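PDB 6HXI: citrate lyase, subunit 1 from Methanosaeta concilii, which probably catalyses the ATP-driven, coenzyme A-dependent cleavage of citrate to acetyl-CoA and oxaloacetate, as an ATP-grasp subunit of ATP citrate lyase. Local coordinates for residues N130-M135 / V148-V153; V120-D125 / A196-N201. All coordinates share one frame; numbering follows the deposited sequence.

Contact 1 of 2, residues N130-M135 / V148-V153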
ATOM      1  N   ASN C 130      12.579  67.258 -16.985  1.00 50.80           N
ATOM      2  CA  ASN C 130      13.032  68.607 -17.293  1.00 51.82           C
ATOM      3  C   ASN C 130      13.632  69.250 -16.051  1.00 55.40           C
ATOM      4  O   ASN C 130      12.999  69.247 -14.999  1.00 52.69           O
ATOM      5  CB  ASN C 130      11.891  69.453 -17.850  1.00 52.37           C
ATOM      6  CG  ASN C 130      11.327  68.924 -19.139  1.00 63.92           C
ATOM      7  OD1 ASN C 130      12.033  68.788 -20.139  1.00 52.33           O
ATOM      8  ND2 ASN C 130      10.038  68.599 -19.137  1.00 58.96           N
ATOM      9  N   ILE C 131      14.868  69.754 -16.171  1.00 53.62           N
ATOM     10  CA  ILE C 131      15.582  70.466 -15.108  1.00 53.29           C
ATOM     11  C   ILE C 131      15.474  71.964 -15.418  1.00 58.95           C
ATOM     12  O   ILE C 131      15.754  72.377 -16.538  1.00 61.27           O
ATOM     13  CB  ILE C 131      17.063  69.996 -14.971  1.00 55.66           C
ATOM     14  CG1 ILE C 131      17.141  68.449 -14.775  1.00 53.79           C
ATOM     15  CG2 ILE C 131      17.794  70.767 -13.836  1.00 55.74           C
ATOM     16  CD1 ILE C 131      18.509  67.834 -14.925  1.00 54.64           C
ATOM     17  N   PHE C 132      15.045  72.758 -14.444  1.00 55.91           N
ATOM     18  CA  PHE C 132      14.886  74.209 -14.576  1.00 57.41           C
ATOM     19  C   PHE C 132      15.890  74.895 -13.668  1.00 63.12           C
ATOM     20  O   PHE C 132      16.061  74.472 -12.523  1.00 62.72           O
ATOM     21  CB  PHE C 132      13.440  74.640 -14.249  1.00 58.85           C
ATOM     22  CG  PHE C 132      12.399  73.926 -15.080  1.00 59.55           C
ATOM     23  CD1 PHE C 132      12.091  74.360 -16.363  1.00 64.79           C
ATOM     24  CD2 PHE C 132      11.752  72.798 -14.595  1.00 60.12           C
ATOM     25  CE1 PHE C 132      11.147  73.680 -17.146  1.00 65.38           C
ATOM     26  CE2 PHE C 132      10.813  72.116 -15.381  1.00 63.04           C
ATOM     27  CZ  PHE C 132      10.511  72.568 -16.646  1.00 62.49           C
ATOM     28  N   PHE C 133      16.604  75.902 -14.197  1.00 60.68           N
ATOM     29  CA  PHE C 133      17.602  76.633 -13.437  1.00 61.61           C
ATOM     30  C   PHE C 133      17.536  78.125 -13.727  1.00 71.89           C
ATOM     31  O   PHE C 133      17.372  78.532 -14.883  1.00 72.56           O
ATOM     32  CB  PHE C 133      19.030  76.082 -13.689  1.00 62.62           C
ATOM     33  CG  PHE C 133      20.136  76.835 -12.974  1.00 65.48           C
ATOM     34  CD1 PHE C 133      20.446  76.558 -11.649  1.00 67.16           C
ATOM     35  CD2 PHE C 133      20.855  77.834 -13.623  1.00 71.27           C
ATOM     36  CE1 PHE C 133      21.433  77.278 -10.976  1.00 69.50           C
ATOM     37  CE2 PHE C 133      21.845  78.563 -12.946  1.00 75.37           C
ATOM     38  CZ  PHE C 133      22.143  78.263 -11.633  1.00 72.51           C
ATOM     39  N   SER C 134      17.717  78.936 -12.677  1.00 71.99           N
ATOM     40  CA  SER C 134      17.790  80.394 -12.769  1.00 75.92           C
ATOM     41  C   SER C 134      18.721  80.954 -11.693  1.00 82.59           C
ATOM     42  O   SER C 134      19.004  80.269 -10.700  1.00 79.70           O
ATOM     43  CB  SER C 134      16.402  81.024 -12.677  1.00 81.93           C
ATOM     44  OG  SER C 134      16.454  82.393 -13.052  1.00 93.01           O
ATOM     45  N   MET C 135      19.238  82.174 -11.896  1.00 84.52           N
ATOM     46  CA  MET C 135      20.129  82.782 -10.899  1.00 86.29           C
ATOM     47  C   MET C 135      19.384  83.806 -10.037  1.00 93.90           C
ATOM     48  O   MET C 135      19.992  84.506  -9.218  1.00 94.29           O
ATOM     49  CB  MET C 135      21.412  83.333 -11.529  1.00 90.34           C
ATOM     50  CG  MET C 135      22.297  82.238 -12.101  1.00 92.70           C
ATOM     51  SD  MET C 135      23.594  82.822 -13.209  1.00 99.81           S
ATOM     52  CE  MET C 135      22.662  83.888 -14.281  1.00 98.86           C
ATOM     53  N   VAL C 148      14.706  81.765 -17.018  1.00 77.86           N
ATOM     54  CA  VAL C 148      14.903  80.394 -16.549  1.00 73.91           C
ATOM     55  C   VAL C 148      15.349  79.524 -17.730  1.00 74.74           C
ATOM     56  O   VAL C 148      14.693  79.525 -18.772  1.00 74.38           O
ATOM     57  CB  VAL C 148      13.615  79.825 -15.857  1.00 76.73           C
ATOM     58  CG1 VAL C 148      13.784  78.361 -15.449  1.00 73.24           C
ATOM     59  CG2 VAL C 148      13.213  80.660 -14.645  1.00 77.81           C
ATOM     60  N   ILE C 149      16.446  78.769 -17.550  1.00 70.12           N
ATOM     61  CA  ILE C 149      16.941  77.831 -18.561  1.00 69.72           C
ATOM     62  C   ILE C 149      16.372  76.446 -18.290  1.00 72.27           C
ATOM     63  O   ILE C 149      16.252  76.048 -17.128  1.00 71.18           O
ATOM     64  CB  ILE C 149      18.489  77.839 -18.774  1.00 73.16           C
ATOM     65  CG1 ILE C 149      19.282  77.436 -17.502  1.00 71.38           C
ATOM     66  CG2 ILE C 149      18.969  79.179 -19.333  1.00 76.65           C
ATOM     67  CD1 ILE C 149      19.677  75.968 -17.468  1.00 74.52           C
ATOM     68  N   SER C 150      16.021  75.720 -19.355  1.00 68.96           N
ATOM     69  CA  SER C 150      15.448  74.379 -19.272  1.00 65.82           C
ATOM     70  C   SER C 150      16.380  73.354 -19.912  1.00 68.39           C
ATOM     71  O   SER C 150      16.875  73.593 -21.014  1.00 71.66           O
ATOM     72  CB  SER C 150      14.083  74.357 -19.951  1.00 70.13           C
ATOM     73  OG  SER C 150      13.485  73.070 -19.879  1.00 80.35           O
ATOM     74  N   ILE C 151      16.614  72.215 -19.218  1.00 60.77           N
ATOM     75  CA  ILE C 151      17.460  71.088 -19.667  1.00 58.48           C
ATOM     76  C   ILE C 151      16.604  69.834 -19.684  1.00 60.48           C
ATOM     77  O   ILE C 151      16.187  69.382 -18.618  1.00 59.61           O
ATOM     78  CB  ILE C 151      18.726  70.894 -18.764  1.00 59.81           C
ATOM     79  CG1 ILE C 151      19.575  72.201 -18.662  1.00 61.49           C
ATOM     80  CG2 ILE C 151      19.573  69.692 -19.232  1.00 57.93           C
ATOM     81  CD1 ILE C 151      20.536  72.281 -17.458  1.00 65.84           C
ATOM     82  N   HIS C 152      16.358  69.266 -20.875  1.00 56.34           N
ATOM     83  CA  HIS C 152      15.572  68.050 -20.997  1.00 55.00           C
ATOM     84  C   HIS C 152      16.470  66.811 -20.943  1.00 57.18           C
ATOM     85  O   HIS C 152      17.445  66.731 -21.678  1.00 56.79           O
ATOM     86  CB  HIS C 152      14.713  68.056 -22.273  1.00 57.55           C
ATOM     87  CG  HIS C 152      13.898  66.805 -22.433  1.00 60.65           C
ATOM     88  ND1 HIS C 152      12.762  66.574 -21.666  1.00 60.90           N
ATOM     89  CD2 HIS C 152      14.124  65.719 -23.211  1.00 63.39           C
ATOM     90  CE1 HIS C 152      12.321  65.381 -22.026  1.00 60.31           C
ATOM     91  NE2 HIS C 152      13.113  64.821 -22.941  1.00 61.98           N
ATOM     92  N   VAL C 153      16.116  65.842 -20.081  1.00 52.00           N
ATOM     93  CA  VAL C 153      16.823  64.571 -19.901  1.00 51.09           C
ATOM     94  C   VAL C 153      15.921  63.481 -20.462  1.00 55.94           C
ATOM     95  O   VAL C 153      14.844  63.235 -19.920  1.00 55.70           O
ATOM     96  CB  VAL C 153      17.213  64.305 -18.415  1.00 53.32           C
ATOM     97  CG1 VAL C 153      18.149  63.105 -18.293  1.00 52.87           C
ATOM     98  CG2 VAL C 153      17.850  65.537 -17.777  1.00 53.51           C
TER
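Ile131 and Ile151 face each other as a hydrogen-bonded pair of an antiparallel ladder that joins strand 128-134 to 149-154, an edge strand, within this chain, of the sheet in the ATP-grasp part of the protein. Backbone bonds link Ile131 and Ile151 both ways, Ile131 N reaching Ile151 O at 2.8 Å, and a second reciprocal couple joins Phe133 and Ile149.

Shape differs between the two faces. On the face with Ile131, Phe133, Ile149 and Ile151, apolar side chains meet across the ladder. CD1 of Ile131 crosses obliquely to CG2 of Val153, 3.7 Å away and two residues along the strand from Ile151. Ile149 turns CG1 between its backbone N and carbonyl carbon (chi1 62°), which brings that carbon to the edge of the Phe133 ring; CD1 of Ile149 makes a further contact with CB of Phe133 at 3.8 Å. The ring itself extends away toward Val179. Helix 173-192 packs over this face, Ile183 meeting both Ile131 and Ile151.

The other face carries Asn130, Phe132, Ser150 and His152. CB of Phe132 abuts CG1 of Val148 at 3.9 Å, while its ring comes obliquely upon Ser150, CE1 lying 3.6 Å from OG. At the far end Asn130 has its amide and the imidazole of His152 turned 44° apart. The amide nitrogen is held by Asp125, which helps fix the flip, and OD1 accepts from His152 ND1 at 2.8 Å, lying in the ring plane although the donor sits 40° above the carbonyl plane.

Contact 2 of 2, residues V120-D125 / A196-N201; sequences VAISSD and AYVEIN
CG1 of Val198 packs 3.7 Å from CB of Ile122, across the antiparallel ladder between central strands 118-125 and 195-206 of the ATP-grasp sheet. Val198 has this methyl between its backbone N and carbonyl carbon (chi1 69°), and in the same manner CG1 of Val120 meets CB of Ile200 at 3.8 Å, the side chains of each pair lying side by side on one face. Each couple also makes two backbone bonds, Ile200 N to Val120 O being 2.8 Å long and nearly straight at 172°. Phe182, Ile183, Leu186 and Tyr190 of helix 173-192 pack against this apolar row.

On the reverse face, Ser123 OG approaches the edge of the Tyr197 ring, 3.8 Å from CD1. The phenol is steadied at its other end, where Tyr197 OH donates to Glu199 OE1 over 2.8 Å, on the anti side and 16° out of the carboxylate plane. Replacing Tyr197 by an alanine would probably leave Ser123 without this ring edge and Glu199 without its hydroxyl donor, its carboxylate then freer to turn. Farther out, Ala196 and Tyr197 form a classic beta bulge opposite Lys218 of strand 209-220; Val216 and Lys218 of that strand touch the Tyr197 side chain. Toward strand 118-125, Tyr197 CA makes a CA-H...O contact with Ile122 O at 3.4 Å.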
ATOM      1  N   VAL C 120      16.398  75.743  -8.685  1.00 59.53           N
ATOM      2  CA  VAL C 120      16.462  74.464  -9.407  1.00 57.23           C
ATOM      3  C   VAL C 120      15.161  73.672  -9.203  1.00 58.77           C
ATOM      4  O   VAL C 120      14.684  73.542  -8.078  1.00 57.25           O
ATOM      5  CB  VAL C 120      17.746  73.613  -9.134  1.00 60.50           C
ATOM      6  CG1 VAL C 120      17.828  73.134  -7.683  1.00 59.82           C
ATOM      7  CG2 VAL C 120      17.849  72.433 -10.096  1.00 59.02           C
ATOM      8  N   ALA C 121      14.598  73.143 -10.294  1.00 55.43           N
ATOM      9  CA  ALA C 121      13.393  72.321 -10.227  1.00 53.55           C
ATOM     10  C   ALA C 121      13.406  71.179 -11.239  1.00 54.85           C
ATOM     11  O   ALA C 121      13.776  71.368 -12.405  1.00 53.14           O
ATOM     12  CB  ALA C 121      12.146  73.176 -10.404  1.00 55.40           C
ATOM     13  N   ILE C 122      12.998  69.984 -10.787  1.00 50.13           N
ATOM     14  CA  ILE C 122      12.911  68.817 -11.650  1.00 47.88           C
ATOM     15  C   ILE C 122      11.469  68.329 -11.659  1.00 52.23           C
ATOM     16  O   ILE C 122      10.857  68.134 -10.615  1.00 50.06           O
ATOM     17  CB  ILE C 122      13.957  67.693 -11.395  1.00 49.55           C
ATOM     18  CG1 ILE C 122      15.382  68.251 -11.178  1.00 49.36           C
ATOM     19  CG2 ILE C 122      13.936  66.649 -12.553  1.00 49.21           C
ATOM     20  CD1 ILE C 122      16.349  67.259 -10.561  1.00 51.92           C
ATOM     21  N   SER C 123      10.927  68.200 -12.864  1.00 51.14           N
ATOM     22  CA  SER C 123       9.572  67.766 -13.167  1.00 51.07           C
ATOM     23  C   SER C 123       9.675  66.823 -14.352  1.00 54.15           C
ATOM     24  O   SER C 123      10.673  66.856 -15.069  1.00 54.48           O
ATOM     25  CB  SER C 123       8.740  68.978 -13.572  1.00 56.91           C
ATOM     26  OG  SER C 123       7.389  68.792 -13.202  1.00 70.12           O
ATOM     27  N   SER C 124       8.648  66.012 -14.603  1.00 49.90           N
ATOM     28  CA  SER C 124       8.698  65.125 -15.756  1.00 48.07           C
ATOM     29  C   SER C 124       7.628  65.426 -16.790  1.00 51.62           C
ATOM     30  O   SER C 124       6.560  65.929 -16.438  1.00 51.84           O
ATOM     31  CB  SER C 124       8.605  63.680 -15.310  1.00 49.18           C
ATOM     32  OG  SER C 124       9.687  63.329 -14.468  1.00 57.56           O
ATOM     33  N   ASP C 125       7.924  65.125 -18.065  1.00 48.24           N
ATOM     34  CA  ASP C 125       6.995  65.248 -19.194  1.00 50.09           C
ATOM     35  C   ASP C 125       6.908  63.885 -19.891  1.00 54.53           C
ATOM     36  O   ASP C 125       7.564  62.963 -19.424  1.00 53.08           O
ATOM     37  CB  ASP C 125       7.354  66.419 -20.144  1.00 53.05           C
ATOM     38  CG  ASP C 125       8.640  66.330 -20.967  1.00 60.92           C
ATOM     39  OD1 ASP C 125       9.266  65.241 -20.998  1.00 61.02           O
ATOM     40  OD2 ASP C 125       9.014  67.348 -21.586  1.00 64.56           O
ATOM     41  N   ALA C 196       8.395  62.842  -8.137  1.00 43.34           N
ATOM     42  CA  ALA C 196       7.557  63.244  -9.252  1.00 43.34           C
ATOM     43  C   ALA C 196       7.785  64.766  -9.486  1.00 47.97           C
ATOM     44  O   ALA C 196       7.485  65.289 -10.557  1.00 46.74           O
ATOM     45  CB  ALA C 196       6.097  62.962  -8.922  1.00 44.68           C
ATOM     46  N   TYR C 197       8.324  65.451  -8.460  1.00 46.52           N
ATOM     47  CA  TYR C 197       8.628  66.877  -8.431  1.00 46.97           C
ATOM     48  C   TYR C 197       9.595  67.236  -7.293  1.00 49.46           C
ATOM     49  O   TYR C 197       9.444  66.764  -6.172  1.00 47.29           O
ATOM     50  CB  TYR C 197       7.333  67.695  -8.291  1.00 49.43           C
ATOM     51  CG  TYR C 197       7.555  69.190  -8.345  1.00 53.42           C
ATOM     52  CD1 TYR C 197       7.797  69.835  -9.553  1.00 56.31           C
ATOM     53  CD2 TYR C 197       7.524  69.962  -7.187  1.00 55.86           C
ATOM     54  CE1 TYR C 197       8.049  71.204  -9.605  1.00 60.91           C
ATOM     55  CE2 TYR C 197       7.749  71.343  -7.229  1.00 58.73           C
ATOM     56  CZ  TYR C 197       8.013  71.961  -8.442  1.00 69.14           C
ATOM     57  OH  TYR C 197       8.236  73.320  -8.510  1.00 75.13           O
ATOM     58  N   VAL C 198      10.559  68.109  -7.592  1.00 48.28           N
ATOM     59  CA  VAL C 198      11.524  68.660  -6.633  1.00 49.37           C
ATOM     60  C   VAL C 198      11.780  70.116  -6.976  1.00 54.55           C
ATOM     61  O   VAL C 198      11.944  70.455  -8.149  1.00 53.60           O
ATOM     62  CB  VAL C 198      12.830  67.820  -6.423  1.00 53.28           C
ATOM     63  CG1 VAL C 198      13.735  67.825  -7.659  1.00 52.78           C
ATOM     64  CG2 VAL C 198      13.604  68.301  -5.210  1.00 53.93           C
ATOM     65  N   GLU C 199      11.778  70.979  -5.963  1.00 54.21           N
ATOM     66  CA  GLU C 199      12.037  72.398  -6.136  1.00 56.13           C
ATOM     67  C   GLU C 199      12.876  72.930  -4.985  1.00 62.66           C
ATOM     68  O   GLU C 199      12.462  72.840  -3.827  1.00 62.86           O
ATOM     69  CB  GLU C 199      10.726  73.172  -6.234  1.00 59.17           C
ATOM     70  CG  GLU C 199      10.887  74.663  -6.477  1.00 72.70           C
ATOM     71  CD  GLU C 199       9.694  75.460  -6.001  1.00110.37           C
ATOM     72  OE1 GLU C 199       8.629  75.379  -6.657  1.00113.70           O
ATOM     73  OE2 GLU C 199       9.807  76.123  -4.945  1.00116.00           O
ATOM     74  N   ILE C 200      14.055  73.480  -5.312  1.00 59.66           N
ATOM     75  CA  ILE C 200      14.939  74.122  -4.357  1.00 60.43           C
ATOM     76  C   ILE C 200      14.957  75.588  -4.775  1.00 66.74           C
ATOM     77  O   ILE C 200      15.612  75.969  -5.756  1.00 65.23           O
ATOM     78  CB  ILE C 200      16.341  73.480  -4.207  1.00 62.47           C
ATOM     79  CG1 ILE C 200      16.225  71.947  -3.980  1.00 60.43           C
ATOM     80  CG2 ILE C 200      17.075  74.152  -3.040  1.00 64.29           C
ATOM     81  CD1 ILE C 200      17.450  71.172  -4.323  1.00 62.42           C
ATOM     82  N   ASN C 201      14.129  76.376  -4.067  1.00 65.27           N
ATOM     83  CA  ASN C 201      13.901  77.779  -4.327  1.00 66.76           C
ATOM     84  C   ASN C 201      13.934  78.591  -3.028  1.00 74.05           C
ATOM     85  O   ASN C 201      12.898  78.777  -2.378  1.00 76.37           O
ATOM     86  CB  ASN C 201      12.571  77.973  -5.084  1.00 66.18           C
ATOM     87  CG  ASN C 201      12.337  79.368  -5.614  1.00 87.38           C
ATOM     88  OD1 ASN C 201      13.267  80.089  -5.998  1.00 76.46           O
ATOM     89  ND2 ASN C 201      11.072  79.747  -5.718  1.00 84.52           N
TER

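In the fold
From the N terminus, the chain enters strand 118-125, turns, and returns as strand 128-134, so the first segments of the two contacts are adjoining strands. Contact 1 then closes a short excursion of 12 residues, with no helix or strand in the modelled part. Helix 173-192 follows, and only with strand 195-206 does contact 2 close its 70-residue loop, inside which contact 1 is nested. The centres are about 9 Å apart. Direct evidence of one continuous sheet is the probable hydrogen bonds Asn130 N to Ser123 O, 2.7 Å, and Phe132 N to Ala121 O, 2.8 Å. Together the contacts tie strand 149-154, at the sheet's edge within this chain, to its middle, with helix 173-192 packed against both.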